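Local coordinates for protein MccF (Escherichia coli, PDB 4IIY) that provides self-immunity to the antibiotic microcin C7, probably by hydrolysing the toxin as a serine carboxypeptidase of the S66 family, at residues T111-S122 with K139-L150; P34-V42 with A156-Y164. The protein carries 1 engineered substitution. All coordinates share one frame; numbering follows the deposited sequence. Where two conformers were deposited one is given.

Contact 1 (T111-S122 with K139-L150); sequences TCIMSTIGGDNS and KIIIGYADTTAL. Engineered in segment 139-150: Ala-145 (natural residue Ser). With 1EI (5'-O-(L-alpha-glutamylsulfamoyl)inosine), chain K.
Asp-146 reaches from the turn before helix 148-158 into the loop 118-122. Its CG stands opposite the backbone N (chi1 -180°), which carries the carboxylate past Gly-119 to Ser-122. OD2 takes the N-H of Ser-122 on its syn lone pair, with Ser-122 N to Asp-146 OD2 at 2.8 Å. Ser-122 OG lies 3.0 Å from Asp-146 OD2 and 2.9 Å from Asp-146 O; its single proton could serve either. With an alanine in place of Asp-146, the N-H of Ser-122 would lose this acceptor, and loop 118-122 would probably be less firmly placed.

Strands 112-115 and 140-143 run parallel, joined through helix 131-136 in a beta-alpha-beta crossover. Ile-113 and Ile-141 lie side by side on one face, with Ile-141 CD1 3.7 Å from Ile-113 CB. On the other face Ile-142 CG2 sits 3.7 Å from Cys-112 SG and also packs against Met-114 CB. At the C-terminal ends of the strands, a water bridges Ser-115 OG, Tyr-144 N and Thr-147 OG1.

The loops supply part of the ligand pocket. Gly-119 N and Asp-146 N bond the glutamyl carbonyl O of 1EI at 2.8 and 3.0 Å. Ala-145 is engineered; the natural serine is the predicted nucleophile. Ala-145 CB is 3.3 Å from the carbonyl carbon C of 1EI. Two N-H groups converging on that oxygen are consistent with an oxyanion hole, where they would stabilise charge developing on it.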
loop_
_atom_site.group_PDB
_atom_site.type_symbol
_atom_site.label_atom_id
_atom_site.label_comp_id
_atom_site.label_asym_id
_atom_site.label_seq_id
_atom_site.Cartn_x
_atom_site.Cartn_y
_atom_site.Cartn_z
ATOM N N THR B 111 18.240 -22.960 -15.448
ATOM C CA THR B 111 18.757 -21.730 -16.042
ATOM C C THR B 111 17.871 -20.521 -15.701
ATOM O O THR B 111 18.348 -19.392 -15.615
ATOM C CB THR B 111 18.881 -21.864 -17.578
ATOM O OG1 THR B 111 19.844 -22.879 -17.890
ATOM C CG2 THR B 111 19.324 -20.563 -18.219
ATOM N N CYS B 112 16.574 -20.775 -15.530
ATOM C CA CYS B 112 15.579 -19.722 -15.325
ATOM C C CYS B 112 14.639 -20.129 -14.203
ATOM O O CYS B 112 14.128 -21.254 -14.191
ATOM C CB CYS B 112 14.796 -19.480 -16.622
ATOM S SG CYS B 112 13.382 -18.359 -16.497
ATOM N N ILE B 113 14.447 -19.215 -13.255
ATOM C CA ILE B 113 13.501 -19.382 -12.156
ATOM C C ILE B 113 12.330 -18.433 -12.403
ATOM O O ILE B 113 12.509 -17.212 -12.420
ATOM C CB ILE B 113 14.174 -19.086 -10.800
ATOM C CG1 ILE B 113 15.275 -20.119 -10.528
ATOM C CG2 ILE B 113 13.153 -19.079 -9.672
ATOM C CD1 ILE B 113 16.079 -19.853 -9.265
ATOM N N MET B 114 11.150 -19.011 -12.622
ATOM C CA MET B 114 9.970 -18.289 -13.088
ATOM C C MET B 114 8.831 -18.371 -12.076
ATOM O O MET B 114 8.482 -19.453 -11.601
ATOM C CB MET B 114 9.506 -18.888 -14.423
ATOM C CG MET B 114 8.237 -18.262 -15.001
ATOM S SD MET B 114 7.732 -19.028 -16.570
ATOM C CE MET B 114 9.023 -18.420 -17.662
ATOM N N SER B 115 8.249 -17.224 -11.745
ATOM C CA SER B 115 7.080 -17.187 -10.890
ATOM C C SER B 115 5.900 -17.893 -11.538
ATOM O O SER B 115 5.694 -17.753 -12.742
ATOM C CB SER B 115 6.723 -15.727 -10.629
ATOM O OG SER B 115 5.524 -15.612 -9.898
ATOM N N THR B 116 5.111 -18.629 -10.760
ATOM C CA THR B 116 3.845 -19.137 -11.294
ATOM C C THR B 116 2.790 -18.024 -11.427
ATOM O O THR B 116 2.063 -17.957 -12.429
ATOM C CB THR B 116 3.255 -20.266 -10.441
ATOM O OG1 THR B 116 3.060 -19.789 -9.104
ATOM C CG2 THR B 116 4.170 -21.497 -10.436
ATOM N N ILE B 117 2.721 -17.168 -10.405
ATOM C CA ILE B 117 1.762 -16.071 -10.307
ATOM C C ILE B 117 2.157 -15.229 -9.097
ATOM O O ILE B 117 2.948 -15.667 -8.258
ATOM C CB ILE B 117 0.314 -16.598 -10.136
ATOM C CG1 ILE B 117 -0.726 -15.536 -10.512
ATOM C CG2 ILE B 117 0.085 -17.126 -8.717
ATOM C CD1 ILE B 117 -2.104 -16.125 -10.832
ATOM N N GLY B 118 1.594 -14.035 -9.000
ATOM C CA GLY B 118 1.827 -13.161 -7.866
ATOM C C GLY B 118 0.849 -13.372 -6.728
ATOM O O GLY B 118 0.636 -14.504 -6.283
ATOM N N GLY B 119 0.273 -12.275 -6.246
ATOM C CA GLY B 119 -0.607 -12.296 -5.097
ATOM C C GLY B 119 -0.396 -11.039 -4.270
ATOM O O GLY B 119 -0.669 -9.930 -4.732
ATOM N N ASP B 120 0.117 -11.211 -3.054
ATOM C CA ASP B 120 0.267 -10.119 -2.093
ATOM C C ASP B 120 1.489 -10.268 -1.185
ATOM O O ASP B 120 1.857 -9.306 -0.506
ATOM C CB ASP B 120 -0.960 -10.045 -1.179
ATOM C CG ASP B 120 -2.202 -9.600 -1.898
ATOM O OD1 ASP B 120 -2.393 -8.375 -2.054
ATOM O OD2 ASP B 120 -2.997 -10.472 -2.293
ATOM N N ASN B 121 2.093 -11.455 -1.136
ATOM C CA ASN B 121 2.871 -11.847 0.041
ATOM C C ASN B 121 4.336 -12.198 -0.172
ATOM O O ASN B 121 4.988 -12.697 0.752
ATOM C CB ASN B 121 2.137 -12.974 0.788
ATOM C CG ASN B 121 0.790 -12.528 1.282
ATOM O OD1 ASN B 121 -0.234 -13.080 0.914
ATOM N ND2 ASN B 121 0.779 -11.470 2.085
ATOM N N SER B 122 4.882 -11.945 -1.351
ATOM C CA SER B 122 6.269 -12.338 -1.559
ATOM C C SER B 122 7.252 -11.504 -0.741
ATOM O O SER B 122 8.339 -11.995 -0.427
ATOM C CB SER B 122 6.654 -12.373 -3.037
ATOM O OG SER B 122 6.850 -11.079 -3.560
ATOM N N LYS B 139 21.047 -16.883 -11.864
ATOM C CA LYS B 139 20.089 -17.428 -12.818
ATOM C C LYS B 139 19.169 -16.306 -13.266
ATOM O O LYS B 139 19.122 -15.247 -12.638
ATOM C CB LYS B 139 19.265 -18.561 -12.187
ATOM C CG LYS B 139 20.100 -19.787 -11.777
ATOM C CD LYS B 139 19.251 -20.817 -11.044
ATOM C CE LYS B 139 20.111 -21.861 -10.339
ATOM N NZ LYS B 139 20.990 -22.626 -11.277
ATOM N N ILE B 140 18.455 -16.536 -14.361
ATOM C CA ILE B 140 17.417 -15.622 -14.802
ATOM C C ILE B 140 16.217 -15.755 -13.869
ATOM O O ILE B 140 15.613 -16.823 -13.780
ATOM C CB ILE B 140 16.980 -15.952 -16.237
ATOM C CG1 ILE B 140 18.164 -15.807 -17.203
ATOM C CG2 ILE B 140 15.803 -15.064 -16.657
ATOM C CD1 ILE B 140 17.923 -16.430 -18.560
ATOM N N ILE B 141 15.881 -14.680 -13.162
ATOM C CA ILE B 141 14.733 -14.673 -12.262
ATOM C C ILE B 141 13.691 -13.767 -12.901
ATOM O O ILE B 141 13.993 -12.612 -13.213
ATOM C CB ILE B 141 15.099 -14.115 -10.865
ATOM C CG1 ILE B 141 16.400 -14.729 -10.335
ATOM C CG2 ILE B 141 13.931 -14.303 -9.895
ATOM C CD1 ILE B 141 16.357 -16.193 -10.144
ATOM N N ILE B 142 12.488 -14.290 -13.116
ATOM C CA ILE B 142 11.478 -13.588 -13.901
ATOM C C ILE B 142 10.069 -13.753 -13.331
ATOM O O ILE B 142 9.685 -14.826 -12.847
ATOM C CB ILE B 142 11.552 -14.017 -15.395
ATOM C CG1 ILE B 142 10.687 -13.118 -16.291
ATOM C CG2 ILE B 142 11.200 -15.500 -15.561
ATOM C CD1 ILE B 142 11.052 -13.240 -17.761
ATOM N N GLY B 143 9.322 -12.655 -13.364
ATOM C CA GLY B 143 7.923 -12.625 -12.967
ATOM C C GLY B 143 7.479 -11.177 -12.930
ATOM O O GLY B 143 8.178 -10.297 -13.435
ATOM N N TYR B 144 6.324 -10.914 -12.336
ATOM C CA TYR B 144 5.819 -9.544 -12.287
ATOM C C TYR B 144 4.848 -9.374 -11.127
ATOM O O TYR B 144 4.695 -10.278 -10.301
ATOM C CB TYR B 144 5.233 -9.112 -13.651
ATOM C CG TYR B 144 3.904 -9.728 -14.044
ATOM C CD1 TYR B 144 2.734 -8.990 -13.949
ATOM C CD2 TYR B 144 3.821 -11.029 -14.542
ATOM C CE1 TYR B 144 1.510 -9.530 -14.321
ATOM C CE2 TYR B 144 2.608 -11.566 -14.924
ATOM C CZ TYR B 144 1.461 -10.820 -14.800
ATOM O OH TYR B 144 0.269 -11.403 -15.175
ATOM N N ALA B 145 4.210 -8.216 -11.044
ATOM C CA ALA B 145 3.138 -8.009 -10.079
ATOM C C ALA B 145 3.706 -8.125 -8.666
ATOM O O ALA B 145 4.728 -7.510 -8.370
ATOM C CB ALA B 145 2.001 -8.987 -10.323
ATOM N N ASP B 146 3.068 -8.883 -7.783
ATOM C CA ASP B 146 3.595 -9.024 -6.422
ATOM C C ASP B 146 5.048 -9.486 -6.372
ATOM O O ASP B 146 5.787 -9.185 -5.414
ATOM C CB ASP B 146 2.744 -10.004 -5.614
ATOM C CG ASP B 146 3.254 -10.162 -4.206
ATOM O OD1 ASP B 146 3.097 -9.210 -3.421
ATOM O OD2 ASP B 146 3.848 -11.219 -3.899
ATOM N N THR B 147 5.460 -10.251 -7.376
ATOM C CA THR B 147 6.822 -10.777 -7.391
ATOM C C THR B 147 7.884 -9.677 -7.521
ATOM O O THR B 147 9.073 -9.920 -7.297
ATOM C CB THR B 147 6.960 -11.844 -8.480
ATOM O OG1 THR B 147 5.771 -12.646 -8.483
ATOM C CG2 THR B 147 8.158 -12.743 -8.204
ATOM N N THR B 148 7.452 -8.461 -7.853
ATOM C CA THR B 148 8.309 -7.289 -7.747
ATOM C C THR B 148 9.110 -7.257 -6.448
ATOM O O THR B 148 10.270 -6.854 -6.435
ATOM C CB THR B 148 7.456 -6.004 -7.808
ATOM O OG1 THR B 148 6.816 -5.900 -9.084
ATOM C CG2 THR B 148 8.301 -4.750 -7.584
ATOM N N ALA B 149 8.496 -7.652 -5.338
ATOM C CA ALA B 149 9.221 -7.595 -4.068
ATOM C C ALA B 149 10.508 -8.424 -4.132
ATOM O O ALA B 149 11.553 -8.007 -3.617
ATOM C CB ALA B 149 8.337 -8.050 -2.917
ATOM N N LEU B 150 10.436 -9.591 -4.763
ATOM C CA LEU B 150 11.607 -10.449 -4.942
ATOM C C LEU B 150 12.569 -9.922 -5.996
ATOM O O LEU B 150 13.782 -9.943 -5.798
ATOM C CB LEU B 150 11.202 -11.872 -5.317
ATOM C CG LEU B 150 10.219 -12.567 -4.389
ATOM C CD1 LEU B 150 10.099 -14.022 -4.798
ATOM C CD2 LEU B 150 10.655 -12.450 -2.924
HETATM O O6 1EI K . -10.116 -15.233 -11.625
HETATM C C6 1EI K . -9.484 -14.503 -12.419
HETATM N N1 1EI K . -10.049 -14.047 -13.556
HETATM C C2 1EI K . -9.380 -13.265 -14.420
HETATM N N3 1EI K . -8.107 -12.879 -14.230
HETATM C C5 1EI K . -8.088 -14.121 -12.136
HETATM C C4 1EI K . -7.434 -13.272 -13.128
HETATM N N7 1EI K . -7.182 -14.354 -11.165
HETATM C C8 1EI K . -6.042 -13.705 -11.503
HETATM N N9 1EI K . -6.204 -13.064 -12.671
HETATM C "C1'" 1EI K . -5.198 -12.241 -13.362
HETATM O "O4'" 1EI K . -3.877 -12.703 -13.121
HETATM C "C2'" 1EI K . -5.256 -10.838 -12.795
HETATM O "O2'" 1EI K . -6.167 -10.041 -13.553
HETATM C "C3'" 1EI K . -3.830 -10.351 -12.931
HETATM O "O3'" 1EI K . -3.728 -9.482 -14.056
HETATM C "C4'" 1EI K . -2.993 -11.588 -13.204
HETATM C "C5'" 1EI K . -1.845 -11.729 -12.213
HETATM O "O5'" 1EI K . -2.340 -11.890 -10.880
HETATM S SBF 1EI K . -1.373 -11.668 -9.710
HETATM O OAE 1EI K . -1.769 -12.527 -8.615
HETATM O OAF 1EI K . -0.060 -11.989 -10.204
HETATM N NAQ 1EI K . -1.465 -10.166 -9.349
HETATM C C 1EI K . -0.692 -9.497 -8.468
HETATM O O 1EI K . 0.235 -9.941 -7.801
HETATM C CA 1EI K . -0.981 -8.030 -8.323
HETATM N N 1EI K . -2.153 -7.656 -9.096
HETATM C CB 1EI K . -1.148 -7.680 -6.849
HETATM C CG 1EI K . -0.557 -6.308 -6.537
HETATM C CD 1EI K . -1.519 -5.212 -6.935
HETATM O OE1 1EI K . -2.436 -5.474 -7.740
HETATM O OE2 1EI K . -1.356 -4.084 -6.437
HETATM O O HOH W 1 4.637 -13.210 -10.907
#

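Contact 2 (P34-V42 with A156-Y164); sequences PLLAAPLAV and AKTGLITFY. With EDO (1,2-ethanediol), chain P.
Ile-161 packs against the first residues of the modelled chain, Pro-34 to Leu-36. Its CB lies 4.0 Å from Leu-35 O. CG1 points back beside the backbone N, opposite the carbonyl carbon (chi1 -59°), and this turns it toward Pro-34 and Leu-36, which both meet it from the same side. Pro-34 CB is 3.7 Å from Ile-161 CG1. Leu-36 CD2 is also 3.7 Å from Ile-161 CG1, with the two side chains alongside and pointing the same way. At the tip of the side chain, Ile-161 CD1 meets Pro-34 CB at 3.6 Å.

The backbones pair in a single bridge between Leu-35 and Leu-160. Ile-161 N gives a bond of 3.0 Å to Leu-35 O. Leu-35 N bonds Gly-159 O at 3.1 Å, but approaches 58° out of the carbonyl plane. Residues 159-161 link helix 148-158 to strand 162-164 in the beta-alpha-beta unit that begins with strand 140-143; Leu-35 pairs with this link from outside it. Gly-159 is the first residue past the helix and has a positive phi, which favours glycine. Thr-158 OG1 accepts from Leu-160 N, forming an ST turn, and also bonds Ile-154 O within the helix.

Leu-35 and Leu-160 lie across each other, with Leu-35 CG 4.1 Å from Leu-160 CD1. That same methyl of Leu-160 comes near the backbone N of Ala-37. A water accepts from Ala-37 N and donates to Ile-161 O.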
loop_
_atom_site.group_PDB
_atom_site.type_symbol
_atom_site.label_atom_id
_atom_site.label_comp_id
_atom_site.label_asym_id
_atom_site.label_seq_id
_atom_site.Cartn_x
_atom_site.Cartn_y
_atom_site.Cartn_z
ATOM N N PRO B 34 27.033 -4.722 -13.062
ATOM C CA PRO B 34 26.013 -5.582 -12.450
ATOM C C PRO B 34 26.346 -7.068 -12.579
ATOM O O PRO B 34 27.137 -7.470 -13.434
ATOM C CB PRO B 34 24.752 -5.248 -13.252
ATOM C CG PRO B 34 25.249 -4.775 -14.554
ATOM C CD PRO B 34 26.521 -4.031 -14.255
ATOM N N LEU B 35 25.748 -7.876 -11.712
ATOM C CA LEU B 35 25.881 -9.322 -11.780
ATOM C C LEU B 35 24.909 -9.849 -12.834
ATOM O O LEU B 35 23.722 -9.509 -12.802
ATOM C CB LEU B 35 25.586 -9.926 -10.409
ATOM C CG LEU B 35 25.598 -11.446 -10.275
ATOM C CD1 LEU B 35 26.988 -12.013 -10.550
ATOM C CD2 LEU B 35 25.120 -11.856 -8.894
ATOM N N LEU B 36 25.414 -10.663 -13.760
ATOM C CA LEU B 36 24.620 -11.150 -14.890
ATOM C C LEU B 36 24.450 -12.660 -14.889
ATOM O O LEU B 36 25.398 -13.406 -14.627
ATOM C CB LEU B 36 25.267 -10.732 -16.212
ATOM C CG LEU B 36 25.537 -9.245 -16.412
ATOM C CD1 LEU B 36 26.150 -9.022 -17.789
ATOM C CD2 LEU B 36 24.255 -8.432 -16.249
ATOM N N ALA B 37 23.237 -13.112 -15.188
ATOM C CA ALA B 37 22.965 -14.537 -15.351
ATOM C C ALA B 37 23.364 -15.011 -16.748
ATOM O O ALA B 37 23.463 -14.213 -17.685
ATOM C CB ALA B 37 21.486 -14.819 -15.109
ATOM N N ALA B 38 23.587 -16.316 -16.882
ATOM C CA ALA B 38 23.774 -16.925 -18.195
ATOM C C ALA B 38 22.498 -16.793 -19.025
ATOM O O ALA B 38 21.385 -16.819 -18.484
ATOM C CB ALA B 38 24.156 -18.392 -18.050
ATOM N N PRO B 39 22.642 -16.664 -20.349
ATOM C CA PRO B 39 21.461 -16.495 -21.197
ATOM C C PRO B 39 20.645 -17.780 -21.314
ATOM O O PRO B 39 21.150 -18.874 -21.064
ATOM C CB PRO B 39 22.061 -16.119 -22.554
ATOM C CG PRO B 39 23.423 -16.753 -22.545
ATOM C CD PRO B 39 23.897 -16.629 -21.120
ATOM N N LEU B 40 19.382 -17.629 -21.693
ATOM C CA LEU B 40 18.510 -18.764 -21.955
ATOM C C LEU B 40 18.807 -19.353 -23.339
ATOM O O LEU B 40 19.287 -18.649 -24.232
ATOM C CB LEU B 40 17.049 -18.316 -21.885
ATOM C CG LEU B 40 15.966 -19.390 -21.857
ATOM C CD1 LEU B 40 16.038 -20.183 -20.570
ATOM C CD2 LEU B 40 14.586 -18.751 -22.009
ATOM N N ALA B 41 18.503 -20.634 -23.505
ATOM C CA ALA B 41 18.578 -21.295 -24.803
ATOM C C ALA B 41 17.448 -22.298 -24.923
ATOM O O ALA B 41 16.993 -22.866 -23.923
ATOM C CB ALA B 41 19.925 -21.996 -24.972
ATOM N N VAL B 42 17.008 -22.533 -26.154
ATOM C CA VAL B 42 16.038 -23.574 -26.429
ATOM C C VAL B 42 16.513 -24.878 -25.804
ATOM O O VAL B 42 17.685 -25.262 -25.940
ATOM C CB VAL B 42 15.843 -23.745 -27.947
ATOM C CG1 VAL B 42 15.051 -25.014 -28.256
ATOM C CG2 VAL B 42 15.147 -22.523 -28.528
ATOM N N ALA B 156 18.608 -5.410 -4.997
ATOM C CA ALA B 156 19.147 -4.580 -3.920
ATOM C C ALA B 156 20.249 -5.300 -3.144
ATOM O O ALA B 156 21.266 -4.693 -2.791
ATOM C CB ALA B 156 18.030 -4.123 -2.975
ATOM N N LYS B 157 20.057 -6.591 -2.886
ATOM C CA LYS B 157 21.006 -7.359 -2.082
ATOM C C LYS B 157 22.213 -7.881 -2.849
ATOM O O LYS B 157 23.279 -8.080 -2.253
ATOM C CB LYS B 157 20.297 -8.539 -1.423
ATOM C CG LYS B 157 19.431 -8.161 -0.241
ATOM C CD LYS B 157 20.299 -7.721 0.941
ATOM C CE LYS B 157 19.469 -7.369 2.161
ATOM N NZ LYS B 157 20.342 -6.921 3.287
ATOM N N THR B 158 22.065 -8.119 -4.151
ATOM C CA THR B 158 23.078 -8.866 -4.901
ATOM C C THR B 158 23.584 -8.169 -6.153
ATOM O O THR B 158 24.625 -8.560 -6.694
ATOM C CB THR B 158 22.574 -10.263 -5.348
ATOM O OG1 THR B 158 21.588 -10.109 -6.379
ATOM C CG2 THR B 158 21.981 -11.039 -4.185
ATOM N N GLY B 159 22.849 -7.174 -6.641
ATOM C CA GLY B 159 23.182 -6.549 -7.905
ATOM C C GLY B 159 22.826 -7.368 -9.133
ATOM O O GLY B 159 23.129 -6.947 -10.251
ATOM N N LEU B 160 22.187 -8.521 -8.941
ATOM C CA LEU B 160 21.754 -9.356 -10.062
ATOM C C LEU B 160 20.686 -8.665 -10.903
ATOM O O LEU B 160 19.709 -8.130 -10.373
ATOM C CB LEU B 160 21.203 -10.682 -9.544
ATOM C CG LEU B 160 20.660 -11.671 -10.579
ATOM C CD1 LEU B 160 21.747 -12.120 -11.559
ATOM C CD2 LEU B 160 20.056 -12.870 -9.869
ATOM N N ILE B 161 20.875 -8.675 -12.215
ATOM C CA ILE B 161 19.865 -8.163 -13.127
ATOM C C ILE B 161 18.769 -9.211 -13.280
ATOM O O ILE B 161 18.996 -10.298 -13.827
ATOM C CB ILE B 161 20.473 -7.794 -14.489
ATOM C CG1 ILE B 161 21.576 -6.738 -14.298
ATOM C CG2 ILE B 161 19.383 -7.327 -15.447
ATOM C CD1 ILE B 161 21.134 -5.503 -13.526
ATOM N N THR B 162 17.602 -8.889 -12.720
ATOM C CA THR B 162 16.398 -9.715 -12.792
ATOM C C THR B 162 15.423 -9.112 -13.814
ATOM O O THR B 162 15.678 -8.034 -14.359
ATOM C CB THR B 162 15.709 -9.825 -11.417
ATOM O OG1 THR B 162 15.208 -8.542 -11.013
ATOM C CG2 THR B 162 16.673 -10.358 -10.373
ATOM N N PHE B 163 14.321 -9.816 -14.083
ATOM C CA PHE B 163 13.459 -9.490 -15.218
ATOM C C PHE B 163 11.999 -9.308 -14.854
ATOM O O PHE B 163 11.402 -10.172 -14.207
ATOM C CB PHE B 163 13.591 -10.580 -16.287
ATOM C CG PHE B 163 14.970 -10.670 -16.868
ATOM C CD1 PHE B 163 15.279 -10.030 -18.052
ATOM C CD2 PHE B 163 15.976 -11.340 -16.189
ATOM C CE1 PHE B 163 16.577 -10.083 -18.564
ATOM C CE2 PHE B 163 17.272 -11.389 -16.692
ATOM C CZ PHE B 163 17.567 -10.761 -17.881
ATOM N N TYR B 164 11.437 -8.176 -15.281
ATOM C CA TYR B 164 10.003 -7.946 -15.205
ATOM C C TYR B 164 9.416 -8.580 -16.451
ATOM O O TYR B 164 9.670 -8.111 -17.561
ATOM C CB TYR B 164 9.669 -6.447 -15.165
ATOM C CG TYR B 164 8.389 -6.190 -14.401
ATOM C CD1 TYR B 164 8.378 -6.301 -13.015
ATOM C CD2 TYR B 164 7.189 -5.893 -15.046
ATOM C CE1 TYR B 164 7.239 -6.105 -12.290
ATOM C CE2 TYR B 164 6.018 -5.685 -14.320
ATOM C CZ TYR B 164 6.061 -5.799 -12.934
ATOM O OH TYR B 164 4.934 -5.638 -12.146
HETATM C C1 EDO P . 23.818 -22.197 -21.917
HETATM O O1 EDO P . 24.477 -20.974 -21.559
HETATM C C2 EDO P . 22.342 -21.943 -22.212
HETATM O O2 EDO P . 21.633 -21.606 -21.011
HETATM O O HOH W 2 21.124 -11.223 -15.615
#

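Overall arrangement
The centres of the two contacts are 13 Å apart, and both reach the six-stranded mixed sheet, contact 2 through strand 162-164 alone. Strands 140-143 and 162-164 are neighbours in it, and helix 148-158 connects them. Along the chain, contact 1 is nested inside the long loop that contact 2 closes. Contact 1 lies near the centre of the chain, with its loops at the ligand. Contact 2 holds the N-terminal residues beside the opposite end of helix 148-158, away from the annotated sites. The two meet directly. Phe-163 N probably bonds Ile-141 O, and Tyr-164 OH bonds both Ala-145 N and Glu-270, a predicted charge-relay residue, thereby tying strand 162-164 to the active site.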